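Local coordinates for protein ketosynthase (Streptomyces sp. MSC090213JE08, PDB 6KXD) that probably elongates acyl-carrier-protein-bound acyl chains by decarboxylative condensation with malonyl units, as the ketosynthase of a highly reducing type II polyketide synthase, at residues D217-F222 with G228-E233. Residues are numbered along the deposited sequence; the frame is centred on the assembly and turned at random.
Sequences DVVRPF and GILTGE
The long loop between helix 202-210 and strand 234-242 of this thiolase-like ketosynthase crosses its own path nearly at right angles (98°) where V219 meets G228, I229 and L230. V219 sits at the centre, and its two methyls divide the work. V219 CG1, held anti to the backbone N (chi1 -171°), rests 3.6 Å from the carbonyl O of G228. V219 CG2 lies against the backbone N of L230 (3.4 Å) and CG of L230 (3.6 Å). A beta-branched side chain suits this place, because its fork spans both the peptide backbone and the leucine. L230 suits its own because its branched, apolar end brings both CG and CD1 to the valine, with L230 CD1 3.8 Å from V219 CG2 and 4.1 Å from the carbonyl O of D217. The carbonyl O of G228 is buried here without a polar partner. G228 itself has a backbone conformation (phi 127°) at which a side chain would collide with the preceding carbonyl, hence glycine. At the exposed edge, the short side chain of D217 reaches the next peptide: the backbone N of V218 donates to D217 OD1 at 2.6 Å, on that oxygen's anti lone pair. V218 CG2 covers one face of the R220 guanidinium. The carbonyl O of V219 is hydrogen-bonded to ND2 of N363, and a backbone bond joins L230 to H336, tying both segments to other loops. One valine and one leucine thus pack a largely buried crossing within the irregular loop that leads into strand 234-242, part of the mixed sheet of the thiolase-like fold.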
ATOM      1  N   ASP A 217      17.162  25.677   2.657  1.00 57.80           N
ATOM      2  CA  ASP A 217      18.518  25.296   2.241  1.00 61.76           C
ATOM      3  C   ASP A 217      18.695  23.781   2.337  1.00 58.09           C
ATOM      4  O   ASP A 217      18.559  23.115   1.333  1.00 56.11           O
ATOM      5  CB  ASP A 217      19.619  26.030   3.016  1.00 60.44           C
ATOM      6  CG  ASP A 217      19.293  26.289   4.475  1.00 64.10           C
ATOM      7  OD1 ASP A 217      18.775  25.365   5.146  1.00 62.78           O
ATOM      8  OD2 ASP A 217      19.594  27.405   4.939  1.00 65.94           O
ATOM      9  N   VAL A 218      19.029  23.280   3.532  1.00 53.58           N
ATOM     10  CA  VAL A 218      19.393  21.907   3.758  1.00 54.25           C
ATOM     11  C   VAL A 218      18.560  21.308   4.909  1.00 61.58           C
ATOM     12  O   VAL A 218      17.986  22.002   5.796  1.00 50.95           O
ATOM     13  CB  VAL A 218      20.904  21.787   4.025  1.00 62.32           C
ATOM     14  CG1 VAL A 218      21.719  22.286   2.822  1.00 59.00           C
ATOM     15  CG2 VAL A 218      21.314  22.519   5.302  1.00 61.38           C
ATOM     16  N   VAL A 219      18.513  19.975   4.881  1.00 53.48           N
ATOM     17  CA  VAL A 219      17.802  19.169   5.831  1.00 52.90           C
ATOM     18  C   VAL A 219      18.721  18.945   7.026  1.00 47.46           C
ATOM     19  O   VAL A 219      19.828  18.387   6.875  1.00 53.25           O
ATOM     20  CB  VAL A 219      17.362  17.816   5.232  1.00 51.26           C
ATOM     21  CG1 VAL A 219      16.429  17.088   6.188  1.00 49.05           C
ATOM     22  CG2 VAL A 219      16.736  17.987   3.860  1.00 50.02           C
ATOM     23  N   ARG A 220      18.244  19.370   8.205  1.00 44.87           N
ATOM     24  CA  ARG A 220      18.991  19.288   9.432  1.00 47.09           C
ATOM     25  C   ARG A 220      18.213  18.536  10.500  1.00 52.34           C
ATOM     26  O   ARG A 220      17.714  19.156  11.440  1.00 51.16           O
ATOM     27  CB  ARG A 220      19.295  20.702   9.960  1.00 50.17           C
ATOM     28  CG  ARG A 220      19.933  21.652   8.964  1.00 50.32           C
ATOM     29  CD  ARG A 220      20.442  22.897   9.699  1.00 51.82           C
ATOM     30  NE  ARG A 220      20.749  23.963   8.772  1.00 55.82           N
ATOM     31  CZ  ARG A 220      21.940  24.128   8.187  1.00 62.10           C
ATOM     32  NH1 ARG A 220      22.856  23.173   8.241  1.00 50.67           N
ATOM     33  NH2 ARG A 220      22.206  25.249   7.552  1.00 61.16           N
ATOM     34  N   PRO A 221      18.047  17.201  10.388  1.00 50.03           N
ATOM     35  CA  PRO A 221      17.327  16.436  11.396  1.00 53.07           C
ATOM     36  C   PRO A 221      17.948  16.537  12.790  1.00 49.52           C
ATOM     37  O   PRO A 221      19.147  16.284  12.996  1.00 53.25           O
ATOM     38  CB  PRO A 221      17.354  14.995  10.861  1.00 50.43           C
ATOM     39  CG  PRO A 221      17.460  15.201   9.374  1.00 52.79           C
ATOM     40  CD  PRO A 221      18.461  16.340   9.271  1.00 51.98           C
ATOM     41  N   PHE A 222      17.063  16.874  13.726  1.00 46.22           N
ATOM     42  CA  PHE A 222      17.328  16.971  15.152  1.00 50.60           C
ATOM     43  C   PHE A 222      18.128  18.246  15.462  1.00 53.41           C
ATOM     44  O   PHE A 222      18.504  18.459  16.601  1.00 52.65           O
ATOM     45  CB  PHE A 222      18.031  15.726  15.690  1.00 48.65           C
ATOM     46  CG  PHE A 222      17.237  14.460  15.475  1.00 55.22           C
ATOM     47  CD1 PHE A 222      16.027  14.274  16.127  1.00 52.48           C
ATOM     48  CD2 PHE A 222      17.670  13.483  14.589  1.00 56.36           C
ATOM     49  CE1 PHE A 222      15.267  13.133  15.917  1.00 53.90           C
ATOM     50  CE2 PHE A 222      16.913  12.337  14.390  1.00 56.57           C
ATOM     51  CZ  PHE A 222      15.718  12.167  15.054  1.00 51.68           C
ATOM     52  N   GLY A 228      12.968  21.934   7.887  1.00 50.98           N
ATOM     53  CA  GLY A 228      12.154  20.996   7.184  1.00 51.95           C
ATOM     54  C   GLY A 228      12.955  20.107   6.263  1.00 45.82           C
ATOM     55  O   GLY A 228      14.117  19.830   6.466  1.00 47.21           O
ATOM     56  N   ILE A 229      12.230  19.584   5.277  1.00 49.99           N
ATOM     57  CA  ILE A 229      12.667  18.488   4.475  1.00 51.36           C
ATOM     58  C   ILE A 229      13.081  19.010   3.099  1.00 47.46           C
ATOM     59  O   ILE A 229      12.724  20.106   2.692  1.00 44.37           O
ATOM     60  CB  ILE A 229      11.537  17.449   4.319  1.00 48.77           C
ATOM     61  CG1 ILE A 229      10.441  17.917   3.361  1.00 48.26           C
ATOM     62  CG2 ILE A 229      10.954  17.042   5.670  1.00 52.24           C
ATOM     63  CD1 ILE A 229       9.638  16.754   2.742  1.00 51.67           C
ATOM     64  N   LEU A 230      13.700  18.107   2.338  1.00 47.53           N
ATOM     65  CA  LEU A 230      13.707  18.207   0.899  1.00 45.27           C
ATOM     66  C   LEU A 230      13.006  16.952   0.375  1.00 44.27           C
ATOM     67  O   LEU A 230      13.213  15.914   0.946  1.00 48.70           O
ATOM     68  CB  LEU A 230      15.145  18.227   0.383  1.00 48.96           C
ATOM     69  CG  LEU A 230      15.952  19.495   0.661  1.00 50.20           C
ATOM     70  CD1 LEU A 230      17.417  19.260   0.309  1.00 51.11           C
ATOM     71  CD2 LEU A 230      15.385  20.683  -0.104  1.00 47.28           C
ATOM     72  N   THR A 231      12.184  17.112  -0.659  1.00 46.79           N
ATOM     73  CA  THR A 231      11.517  15.973  -1.327  1.00 45.59           C
ATOM     74  C   THR A 231      12.580  15.197  -2.110  1.00 50.00           C
ATOM     75  O   THR A 231      13.559  15.770  -2.632  1.00 47.18           O
ATOM     76  CB  THR A 231      10.379  16.435  -2.227  1.00 45.52           C
ATOM     77  OG1 THR A 231      10.911  17.150  -3.332  1.00 49.43           O
ATOM     78  CG2 THR A 231       9.370  17.316  -1.535  1.00 46.78           C
ATOM     79  N   GLY A 232      12.425  13.878  -2.097  1.00 46.83           N
ATOM     80  CA  GLY A 232      13.348  12.946  -2.623  1.00 43.00           C
ATOM     81  C   GLY A 232      12.623  11.872  -3.401  1.00 38.07           C
ATOM     82  O   GLY A 232      11.445  11.995  -3.697  1.00 46.63           O
ATOM     83  N   GLU A 233      13.403  10.887  -3.833  1.00 44.81           N
ATOM     84  CA  GLU A 233      12.906   9.858  -4.649  1.00 43.03           C
ATOM     85  C   GLU A 233      13.921   8.726  -4.704  1.00 43.65           C
ATOM     86  O   GLU A 233      14.991   8.774  -4.113  1.00 42.33           O
ATOM     87  CB  GLU A 233      12.621  10.391  -6.049  1.00 44.90           C
ATOM     88  CG  GLU A 233      13.861  10.960  -6.760  1.00 45.93           C
ATOM     89  CD  GLU A 233      13.669  11.195  -8.236  1.00 44.56           C
ATOM     90  OE1 GLU A 233      12.516  11.353  -8.683  1.00 44.29           O
ATOM     91  OE2 GLU A 233      14.690  11.194  -8.945  1.00 51.75           O
TER